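Local coordinates for protein GCN5-related N-acetyltransferase (Streptococcus suis, PDB 3G3S) that probably transfers an acetyl group from acetyl-coenzyme A to an amine, as other GCN5-related N-acetyltransferases do, its own acceptor substrate being unknown, at residues 18-23 and 177-182; 58-63 and 79-84; 96-101 and 240-245. All coordinates share one frame; numbering follows the deposited sequence.

Interaction 1 of 3, residues 18-23 and 177-182; sequences ETIIWT and SYASYS
Trp-22 and Tyr-181 meet in a T-shaped (edge-to-face) stack. The six-membered ring of the indole turns its CE3–CZ3 edge to one face of the phenol, with Trp-22 CE3 3.4 Å from Tyr-181 CE2. The two ring planes stand at 74° to each other. Tyr-181 CG sits between its own backbone N and carbonyl carbon (chi1 65°), which swings the phenol back over the first turn of helix 19-26. There Thr-19 crosses it at about a right angle, its CB 3.6 Å from Tyr-181 CE1 and its CG2 equally near that carbon.

Apolar contacts continue along the helix. Ile-20 sends CD1 obliquely toward the ring of Tyr-178, 3.9 Å from CD2, while its CG1 lies 4.1 Å from Ala-179 CB.

One hydrogen bond crosses the contact: Thr-23 OG1 donates to Ser-180 O over 2.8 Å. The hydroxyl stands well above the carbonyl plane, 61° out of it. Other polar ends are held outside these segments, Thr-19 OG1 by Glu-186, Tyr-178 OH by Ser-51 and Ser-180 OG by Tyr-150.

The helix thus packs across the end of strand 170-181, the two short axes steeply inclined and 7.4 Å apart at their closest. With most of its residues buried, the contact combines an aromatic and aliphatic interface with a single direct polar tie, so close fit of side chains, more than directional bonding, joins helix 19-26 to the end of strand 170-181 in this GNAT acetyltransferase.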
loop_
_atom_site.group_PDB
_atom_site.type_symbol
_atom_site.label_atom_id
_atom_site.label_comp_id
_atom_site.label_asym_id
_atom_site.label_seq_id
_atom_site.Cartn_x
_atom_site.Cartn_y
_atom_site.Cartn_z
ATOM N N GLU A 18 -5.259 10.951 9.583
ATOM C CA GLU A 18 -6.066 10.016 10.339
ATOM C C GLU A 18 -5.856 8.637 9.723
ATOM O O GLU A 18 -6.171 8.418 8.558
ATOM C CB GLU A 18 -7.529 10.424 10.317
ATOM C CG GLU A 18 -7.818 11.620 11.188
ATOM C CD GLU A 18 -7.817 11.322 12.675
ATOM O OE1 GLU A 18 -7.572 10.172 13.084
ATOM O OE2 GLU A 18 -8.158 12.264 13.437
ATOM N N THR A 19 -5.368 7.681 10.516
ATOM C CA THR A 19 -4.949 6.409 9.933
ATOM C C THR A 19 -6.078 5.579 9.337
ATOM O O THR A 19 -5.830 4.772 8.476
ATOM C CB THR A 19 -4.083 5.549 10.896
ATOM O OG1 THR A 19 -4.896 4.829 11.815
ATOM C CG2 THR A 19 -3.012 6.434 11.627
ATOM N N ILE A 20 -7.312 5.786 9.782
ATOM C CA ILE A 20 -8.448 5.038 9.233
ATOM C C ILE A 20 -8.687 5.539 7.805
ATOM O O ILE A 20 -9.158 4.772 6.937
ATOM C CB ILE A 20 -9.685 5.190 10.119
ATOM C CG1 ILE A 20 -9.496 4.441 11.442
ATOM C CG2 ILE A 20 -11.001 4.700 9.371
ATOM C CD1 ILE A 20 -10.401 4.895 12.560
ATOM N N ILE A 21 -8.422 6.818 7.549
ATOM C CA ILE A 21 -8.498 7.283 6.158
ATOM C C ILE A 21 -7.404 6.533 5.380
ATOM O O ILE A 21 -7.605 6.035 4.289
ATOM C CB ILE A 21 -8.328 8.816 5.976
ATOM C CG1 ILE A 21 -9.333 9.620 6.804
ATOM C CG2 ILE A 21 -8.431 9.188 4.447
ATOM C CD1 ILE A 21 -9.039 11.124 6.827
ATOM N N TRP A 22 -6.206 6.450 5.948
ATOM C CA TRP A 22 -5.148 5.680 5.292
ATOM C C TRP A 22 -5.573 4.226 5.038
ATOM O O TRP A 22 -5.342 3.677 3.946
ATOM C CB TRP A 22 -3.829 5.703 6.117
ATOM C CG TRP A 22 -3.348 7.051 6.474
ATOM C CD1 TRP A 22 -3.719 8.244 5.932
ATOM C CD2 TRP A 22 -2.294 7.356 7.409
ATOM N NE1 TRP A 22 -3.012 9.269 6.511
ATOM C CE2 TRP A 22 -2.116 8.745 7.400
ATOM C CE3 TRP A 22 -1.522 6.585 8.260
ATOM C CZ2 TRP A 22 -1.192 9.387 8.209
ATOM C CZ3 TRP A 22 -0.600 7.217 9.068
ATOM C CH2 TRP A 22 -0.437 8.602 9.033
ATOM N N THR A 23 -6.197 3.590 6.027
ATOM C CA THR A 23 -6.691 2.243 5.858
ATOM C C THR A 23 -7.593 2.163 4.622
ATOM O O THR A 23 -7.370 1.351 3.697
ATOM C CB THR A 23 -7.443 1.812 7.104
ATOM O OG1 THR A 23 -6.476 1.675 8.176
ATOM C CG2 THR A 23 -8.239 0.441 6.930
ATOM N N SER A 177 -6.370 -3.168 18.207
ATOM C CA SER A 177 -6.395 -2.485 16.959
ATOM C C SER A 177 -7.833 -2.324 16.468
ATOM O O SER A 177 -8.463 -3.308 16.120
ATOM C CB SER A 177 -5.597 -3.269 15.931
ATOM O OG SER A 177 -6.006 -4.612 15.917
ATOM N N TYR A 178 -8.332 -1.093 16.468
ATOM C CA TYR A 178 -9.647 -0.791 15.869
ATOM C C TYR A 178 -9.570 -0.943 14.338
ATOM O O TYR A 178 -10.560 -1.320 13.625
ATOM C CB TYR A 178 -10.006 0.644 16.209
ATOM C CG TYR A 178 -11.401 1.087 15.753
ATOM C CD1 TYR A 178 -12.525 0.870 16.571
ATOM C CD2 TYR A 178 -11.584 1.758 14.565
ATOM C CE1 TYR A 178 -13.801 1.292 16.172
ATOM C CE2 TYR A 178 -12.875 2.179 14.153
ATOM C CZ TYR A 178 -13.964 1.946 14.964
ATOM O OH TYR A 178 -15.217 2.373 14.554
ATOM N N ALA A 179 -8.384 -0.609 13.836
ATOM C CA ALA A 179 -8.003 -0.706 12.451
ATOM C C ALA A 179 -6.475 -0.855 12.362
ATOM O O ALA A 179 -5.717 -0.608 13.329
ATOM C CB ALA A 179 -8.466 0.531 11.675
ATOM N N SER A 180 -6.070 -1.246 11.168
ATOM C CA SER A 180 -4.687 -1.485 10.758
ATOM C C SER A 180 -4.430 -0.825 9.421
ATOM O O SER A 180 -5.318 -0.810 8.544
ATOM C CB SER A 180 -4.454 -2.983 10.538
ATOM O OG SER A 180 -4.824 -3.734 11.642
ATOM N N TYR A 181 -3.222 -0.316 9.242
ATOM C CA TYR A 181 -2.794 0.190 7.940
ATOM C C TYR A 181 -1.398 -0.399 7.701
ATOM O O TYR A 181 -0.885 -1.105 8.551
ATOM C CB TYR A 181 -2.855 1.707 7.840
ATOM C CG TYR A 181 -1.915 2.445 8.754
ATOM C CD1 TYR A 181 -2.209 2.590 10.101
ATOM C CD2 TYR A 181 -0.738 3.008 8.269
ATOM C CE1 TYR A 181 -1.332 3.264 10.956
ATOM C CE2 TYR A 181 0.132 3.688 9.119
ATOM C CZ TYR A 181 -0.185 3.815 10.460
ATOM O OH TYR A 181 0.673 4.491 11.317
ATOM N N SER A 182 -0.818 -0.111 6.552
ATOM C CA SER A 182 0.456 -0.680 6.124
ATOM C C SER A 182 1.558 -0.631 7.165
ATOM O O SER A 182 2.309 -1.577 7.304
ATOM C CB SER A 182 0.920 0.043 4.850
ATOM O OG SER A 182 0.932 1.455 5.030
#

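Interaction 2 of 3, residues 58-63 and 79-84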
loop_
_atom_site.group_PDB
_atom_site.type_symbol
_atom_site.label_atom_id
_atom_site.label_comp_id
_atom_site.label_asym_id
_atom_site.label_seq_id
_atom_site.Cartn_x
_atom_site.Cartn_y
_atom_site.Cartn_z
ATOM N N GLY A 58 -13.678 16.921 0.505
ATOM C CA GLY A 58 -14.063 17.642 -0.705
ATOM C C GLY A 58 -15.280 18.539 -0.497
ATOM O O GLY A 58 -15.508 19.047 0.574
ATOM N N GLN A 59 -16.019 18.800 -1.569
ATOM C CA GLN A 59 -17.202 19.596 -1.470
ATOM C C GLN A 59 -18.244 18.799 -0.702
ATOM O O GLN A 59 -18.315 17.573 -0.848
ATOM C CB GLN A 59 -17.732 19.956 -2.871
ATOM C CG GLN A 59 -16.793 20.857 -3.656
ATOM C CD GLN A 59 -16.563 22.233 -3.000
ATOM O OE1 GLN A 59 -17.483 22.838 -2.435
ATOM N NE2 GLN A 59 -15.331 22.733 -3.088
ATOM N N PRO A 60 -19.036 19.480 0.143
ATOM C CA PRO A 60 -20.124 18.824 0.878
ATOM C C PRO A 60 -21.109 18.288 -0.112
ATOM O O PRO A 60 -21.358 18.942 -1.120
ATOM C CB PRO A 60 -20.766 19.952 1.682
ATOM C CG PRO A 60 -19.752 21.011 1.721
ATOM C CD PRO A 60 -18.939 20.908 0.468
ATOM N N HIS A 61 -21.603 17.089 0.161
ATOM C CA HIS A 61 -22.520 16.382 -0.708
ATOM C C HIS A 61 -23.495 15.531 0.114
ATOM O O HIS A 61 -23.088 14.610 0.800
ATOM C CB HIS A 61 -21.749 15.478 -1.660
ATOM C CG HIS A 61 -22.539 15.127 -2.869
ATOM N ND1 HIS A 61 -23.630 14.293 -2.817
ATOM C CD2 HIS A 61 -22.455 15.563 -4.144
ATOM C CE1 HIS A 61 -24.171 14.208 -4.018
ATOM N NE2 HIS A 61 -23.471 14.959 -4.844
ATOM N N ARG A 62 -24.795 15.785 -0.019
ATOM C CA ARG A 62 -25.752 15.111 0.839
ATOM C C ARG A 62 -25.894 13.621 0.546
ATOM O O ARG A 62 -26.224 12.862 1.453
ATOM C CB ARG A 62 -27.103 15.836 0.836
ATOM C CG ARG A 62 -27.795 15.818 -0.494
ATOM C CD ARG A 62 -29.139 16.545 -0.455
ATOM N NE ARG A 62 -29.039 17.946 -0.016
ATOM C CZ ARG A 62 -29.615 18.485 1.061
ATOM N NH1 ARG A 62 -29.409 19.774 1.321
ATOM N NH2 ARG A 62 -30.420 17.779 1.863
ATOM N N ASP A 63 -25.603 13.166 -0.671
ATOM C CA ASP A 63 -25.721 11.738 -0.935
ATOM C C ASP A 63 -24.691 10.906 -0.163
ATOM O O ASP A 63 -24.968 9.749 0.186
ATOM C CB ASP A 63 -25.633 11.438 -2.416
ATOM C CG ASP A 63 -26.845 11.933 -3.192
ATOM O OD1 ASP A 63 -27.786 12.503 -2.583
ATOM O OD2 ASP A 63 -26.822 11.751 -4.427
ATOM N N ASN A 79 -13.967 19.746 6.667
ATOM C CA ASN A 79 -14.051 21.198 6.770
ATOM C C ASN A 79 -15.409 21.696 7.270
ATOM O O ASN A 79 -16.353 20.941 7.425
ATOM C CB ASN A 79 -13.677 21.818 5.413
ATOM C CG ASN A 79 -14.545 21.307 4.286
ATOM O OD1 ASN A 79 -15.731 21.463 4.348
ATOM N ND2 ASN A 79 -13.961 20.675 3.277
ATOM N N GLN A 80 -15.474 22.991 7.531
ATOM C CA GLN A 80 -16.653 23.606 8.102
ATOM C C GLN A 80 -17.839 23.573 7.139
ATOM O O GLN A 80 -18.979 23.615 7.594
ATOM C CB GLN A 80 -16.336 25.034 8.519
ATOM C CG GLN A 80 -17.488 25.719 9.215
ATOM C CD GLN A 80 -17.900 25.043 10.482
ATOM O OE1 GLN A 80 -17.080 24.833 11.368
ATOM N NE2 GLN A 80 -19.200 24.750 10.618
ATOM N N ALA A 81 -17.566 23.486 5.841
ATOM C CA ALA A 81 -18.641 23.428 4.825
ATOM C C ALA A 81 -19.420 22.109 4.992
ATOM O O ALA A 81 -20.662 22.056 4.874
ATOM C CB ALA A 81 -18.077 23.563 3.429
ATOM N N TRP A 82 -18.689 21.037 5.257
ATOM C CA TRP A 82 -19.321 19.775 5.581
ATOM C C TRP A 82 -20.116 19.858 6.894
ATOM O O TRP A 82 -21.249 19.417 6.948
ATOM C CB TRP A 82 -18.293 18.671 5.681
ATOM C CG TRP A 82 -17.919 17.988 4.419
ATOM C CD1 TRP A 82 -16.790 18.163 3.696
ATOM C CD2 TRP A 82 -18.684 17.006 3.732
ATOM N NE1 TRP A 82 -16.762 17.326 2.647
ATOM C CE2 TRP A 82 -17.937 16.622 2.606
ATOM C CE3 TRP A 82 -19.943 16.423 3.950
ATOM C CZ2 TRP A 82 -18.377 15.636 1.711
ATOM C CZ3 TRP A 82 -20.393 15.463 3.060
ATOM C CH2 TRP A 82 -19.609 15.074 1.952
ATOM N N SER A 83 -19.550 20.457 7.940
ATOM C CA SER A 83 -20.266 20.588 9.206
ATOM C C SER A 83 -21.591 21.323 9.051
ATOM O O SER A 83 -22.586 20.954 9.662
ATOM C CB SER A 83 -19.405 21.312 10.222
ATOM O OG SER A 83 -18.238 20.560 10.464
ATOM N N ASP A 84 -21.566 22.384 8.254
ATOM C CA ASP A 84 -22.725 23.203 8.023
ATOM C C ASP A 84 -23.783 22.390 7.317
ATOM O O ASP A 84 -24.968 22.547 7.600
ATOM C CB ASP A 84 -22.386 24.436 7.175
ATOM C CG ASP A 84 -21.522 25.449 7.908
ATOM O OD1 ASP A 84 -21.361 25.369 9.131
ATOM O OD2 ASP A 84 -21.030 26.355 7.238
#
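Trp-82 CG lies anti to its own carbonyl carbon (chi1 -86°), and a chi2 of 103° lays the indole flat against the chain at Pro-60, while Asn-79, with CG between its backbone N and carbonyl carbon, turns its amide back over the start of the helix. The principal contact is a CH-pi interaction. Pro-60 CA stands 3.5 Å from the centroid of the Trp-82 six-membered ring and only 10° off the ring normal. The peptide runs on across the same face, bringing His-61 N within 3.4 Å of Trp-82 CH2. Near the pyrrole part of the indole, Gly-58 O approaches Trp-82 NE1 to 3.0 Å. The pyrrolidine ring reaches beyond the indole, and its CG packs 3.5 Å from Ala-81 CB.

Both helices that begin here are capped by side chains. Asn-79 OD1 accepts from Trp-82 N at 3.1 Å and, weakly, from Ala-81 N, which fixes the first turn carrying the indole. His-61 ND1 takes the N-H of Asp-63, the donor lying close to the imidazole plane.

This is a contact at the protein surface, though Trp-82 itself is buried, and its centre lies about 22 Å from the centre of the chain. It brings the turn leaving strand 52-58 against the N-terminal end of helix 80-90. Trp-82 also packs on Pro-77 of strand 73-77 and on Leu-64 and Leu-65 of helix 62-68, so the indole sits among both helices and the sheet.

Interaction 3 of 3, residues 96-101 and 240-245. With EDO (1,2-ethanediol), chain F.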
loop_
_atom_site.group_PDB
_atom_site.type_symbol
_atom_site.label_atom_id
_atom_site.label_comp_id
_atom_site.label_asym_id
_atom_site.label_seq_id
_atom_site.Cartn_x
_atom_site.Cartn_y
_atom_site.Cartn_z
ATOM N N PHE A 96 -23.152 16.985 18.171
ATOM C CA PHE A 96 -21.906 17.603 17.821
ATOM C C PHE A 96 -20.991 17.460 19.003
ATOM O O PHE A 96 -21.423 17.684 20.106
ATOM C CB PHE A 96 -22.143 19.091 17.533
ATOM C CG PHE A 96 -20.881 19.917 17.448
ATOM C CD1 PHE A 96 -20.018 19.781 16.349
ATOM C CD2 PHE A 96 -20.564 20.840 18.451
ATOM C CE1 PHE A 96 -18.865 20.534 16.253
ATOM C CE2 PHE A 96 -19.418 21.612 18.362
ATOM C CZ PHE A 96 -18.564 21.460 17.257
ATOM N N PHE A 97 -19.734 17.091 18.773
ATOM C CA PHE A 97 -18.767 16.948 19.868
ATOM C C PHE A 97 -17.351 17.072 19.321
ATOM O O PHE A 97 -17.161 17.150 18.104
ATOM C CB PHE A 97 -18.974 15.638 20.666
ATOM C CG PHE A 97 -18.645 14.384 19.905
ATOM C CD1 PHE A 97 -19.526 13.865 18.995
ATOM C CD2 PHE A 97 -17.459 13.715 20.114
ATOM C CE1 PHE A 97 -19.246 12.721 18.329
ATOM C CE2 PHE A 97 -17.157 12.575 19.425
ATOM C CZ PHE A 97 -18.053 12.070 18.518
ATOM N N THR A 98 -16.378 17.109 20.237
ATOM C CA THR A 98 -14.977 17.316 19.912
ATOM C C THR A 98 -14.123 16.127 20.253
ATOM O O THR A 98 -14.257 15.553 21.332
ATOM C CB THR A 98 -14.405 18.533 20.672
ATOM O OG1 THR A 98 -15.182 19.693 20.336
ATOM C CG2 THR A 98 -12.928 18.787 20.307
ATOM N N ARG A 99 -13.311 15.718 19.278
ATOM C CA ARG A 99 -12.343 14.646 19.435
ATOM C C ARG A 99 -10.990 15.327 19.346
ATOM O O ARG A 99 -10.905 16.493 18.937
ATOM C CB ARG A 99 -12.499 13.572 18.368
ATOM C CG ARG A 99 -13.733 12.696 18.561
ATOM C CD ARG A 99 -13.886 11.657 17.442
ATOM N NE ARG A 99 -12.715 10.786 17.294
ATOM C CZ ARG A 99 -12.603 9.558 17.761
ATOM N NH1 ARG A 99 -13.565 8.995 18.466
ATOM N NH2 ARG A 99 -11.501 8.880 17.532
ATOM N N TYR A 100 -9.947 14.601 19.756
ATOM C CA TYR A 100 -8.607 15.160 19.835
ATOM C C TYR A 100 -7.606 14.280 19.090
ATOM O O TYR A 100 -7.339 13.148 19.477
ATOM C CB TYR A 100 -8.208 15.352 21.322
ATOM C CG TYR A 100 -9.216 16.242 22.054
ATOM C CD1 TYR A 100 -10.352 15.693 22.611
ATOM C CD2 TYR A 100 -9.050 17.639 22.145
ATOM C CE1 TYR A 100 -11.316 16.474 23.246
ATOM C CE2 TYR A 100 -10.016 18.430 22.793
ATOM C CZ TYR A 100 -11.151 17.828 23.322
ATOM O OH TYR A 100 -12.108 18.543 23.978
ATOM N N ALA A 101 -7.055 14.835 18.018
ATOM C CA ALA A 101 -6.071 14.165 17.231
ATOM C C ALA A 101 -4.740 14.320 17.967
ATOM O O ALA A 101 -4.526 15.311 18.639
ATOM C CB ALA A 101 -5.974 14.812 15.887
ATOM N N ASP A 240 -2.391 17.175 18.775
ATOM C CA ASP A 240 -2.246 17.844 17.495
ATOM C C ASP A 240 -3.286 18.959 17.557
ATOM O O ASP A 240 -2.952 20.129 17.727
ATOM C CB ASP A 240 -2.494 16.868 16.334
ATOM C CG ASP A 240 -2.489 17.551 14.951
ATOM O OD1 ASP A 240 -2.217 18.768 14.875
ATOM O OD2 ASP A 240 -2.732 16.852 13.932
ATOM N N LYS A 241 -4.557 18.601 17.485
ATOM C CA LYS A 241 -5.612 19.591 17.569
ATOM C C LYS A 241 -6.932 18.914 17.891
ATOM O O LYS A 241 -7.129 17.717 17.619
ATOM C CB LYS A 241 -5.784 20.389 16.252
ATOM C CG LYS A 241 -6.121 19.536 15.029
ATOM C CD LYS A 241 -6.489 20.349 13.779
ATOM C CE LYS A 241 -7.956 20.848 13.823
ATOM N NZ LYS A 241 -8.478 21.433 12.530
ATOM N N ALA A 242 -7.814 19.718 18.467
ATOM C CA ALA A 242 -9.166 19.345 18.732
ATOM C C ALA A 242 -9.833 19.395 17.369
ATOM O O ALA A 242 -9.444 20.209 16.544
ATOM C CB ALA A 242 -9.802 20.364 19.652
ATOM N N TYR A 243 -10.774 18.507 17.106
ATOM C CA TYR A 243 -11.469 18.557 15.828
ATOM C C TYR A 243 -12.957 18.214 15.980
ATOM O O TYR A 243 -13.352 17.575 16.949
ATOM C CB TYR A 243 -10.764 17.667 14.805
ATOM C CG TYR A 243 -10.873 16.175 14.985
ATOM C CD1 TYR A 243 -11.964 15.491 14.519
ATOM C CD2 TYR A 243 -9.833 15.422 15.523
ATOM C CE1 TYR A 243 -12.057 14.146 14.648
ATOM C CE2 TYR A 243 -9.935 14.036 15.643
ATOM C CZ TYR A 243 -11.059 13.423 15.195
ATOM O OH TYR A 243 -11.214 12.072 15.254
ATOM N N GLN A 244 -13.763 18.680 15.027
ATOM C CA GLN A 244 -15.201 18.446 15.036
ATOM C C GLN A 244 -15.623 17.040 14.617
ATOM O O GLN A 244 -15.133 16.494 13.630
ATOM C CB GLN A 244 -15.927 19.430 14.090
ATOM C CG GLN A 244 -15.764 20.929 14.449
ATOM C CD GLN A 244 -16.659 21.854 13.627
ATOM O OE1 GLN A 244 -17.553 21.400 12.897
ATOM N NE2 GLN A 244 -16.420 23.169 13.748
ATOM N N ALA A 245 -16.591 16.489 15.341
ATOM C CA ALA A 245 -17.162 15.179 15.036
ATOM C C ALA A 245 -18.650 15.218 15.345
ATOM O O ALA A 245 -19.112 16.082 16.129
ATOM C CB ALA A 245 -16.450 14.038 15.837
HETATM C C1 EDO F . -11.058 4.114 17.201
HETATM O O1 EDO F . -11.315 4.262 18.602
HETATM C C2 EDO F . -10.572 5.419 16.588
HETATM O O2 EDO F . -9.999 6.263 17.595
#
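Arg-99 and Tyr-243 form a hydrogen-bonded pair between antiparallel strands 94-102 and 239-248, neighbours in the central mixed sheet of the GNAT fold. Their side chains lie alongside one another and point the same way. Arg-99 CB covers one face of the phenol, a CH-pi contact 3.8 Å from its centroid, and the chain then bends at chi3 (57°) so that NE donates to Tyr-243 OH over 2.8 Å, the oxygen lying near the guanidinium plane. On the same side of the sheet, Ala-245 CB rests over the face of the Phe-97 ring, 3.7 Å from CZ.

Gln-244 CG meets the edge of the Phe-96 ring, with the amide plane almost perpendicular to it; Gln-244 OE1 and NE2 are hydrogen-bonded to Ser-83 OG and Gln-80 OE1 of helix 80-90. On the other side of the sheet, with Thr-98 and Gln-244, Ala-242 CB packs 3.7 Å from Tyr-100 CE2.

Backbone bonds set this register, paired between Phe-97 and Ala-245 and again between Arg-99 and Tyr-243. At the far end Asp-240 and Lys-241 both face Ala-101 in a classic beta bulge.

Outside the two strands, Asp-222 fixes the polar cluster by a salt bridge to Arg-99 NH2 and a hydrogen bond to Tyr-243 OH; its negative charge probably steadies the guanidinium. Arg-99 NH2 also donates to O2 of a 1,2-ethanediol, probably from the crystallisation liquor, 3.0 Å away.

How the interactions relate
From the N terminus, helix 19-26 comes first, and interaction 1 joins it to strand 170-181, closing a loop of 153 residues. Interaction 2 nests inside that loop, closing a short excursion of 15 residues between the end of strand 52-58 and helix 80-90. Strand 94-102 follows that helix and opens interaction 3, which closes only at strand 239-248 and so crosses interaction 1. Glu-18 OE2 packs 3.3 Å from Tyr-243 CE2 where interactions 1 and 3 touch. Interactions 2 and 3 meet where Ser-83 and Gln-80 probably hydrogen-bond the Gln-244 amide, tying helix 80-90 to the C-terminal strand. Interactions 1 and 2 do not touch.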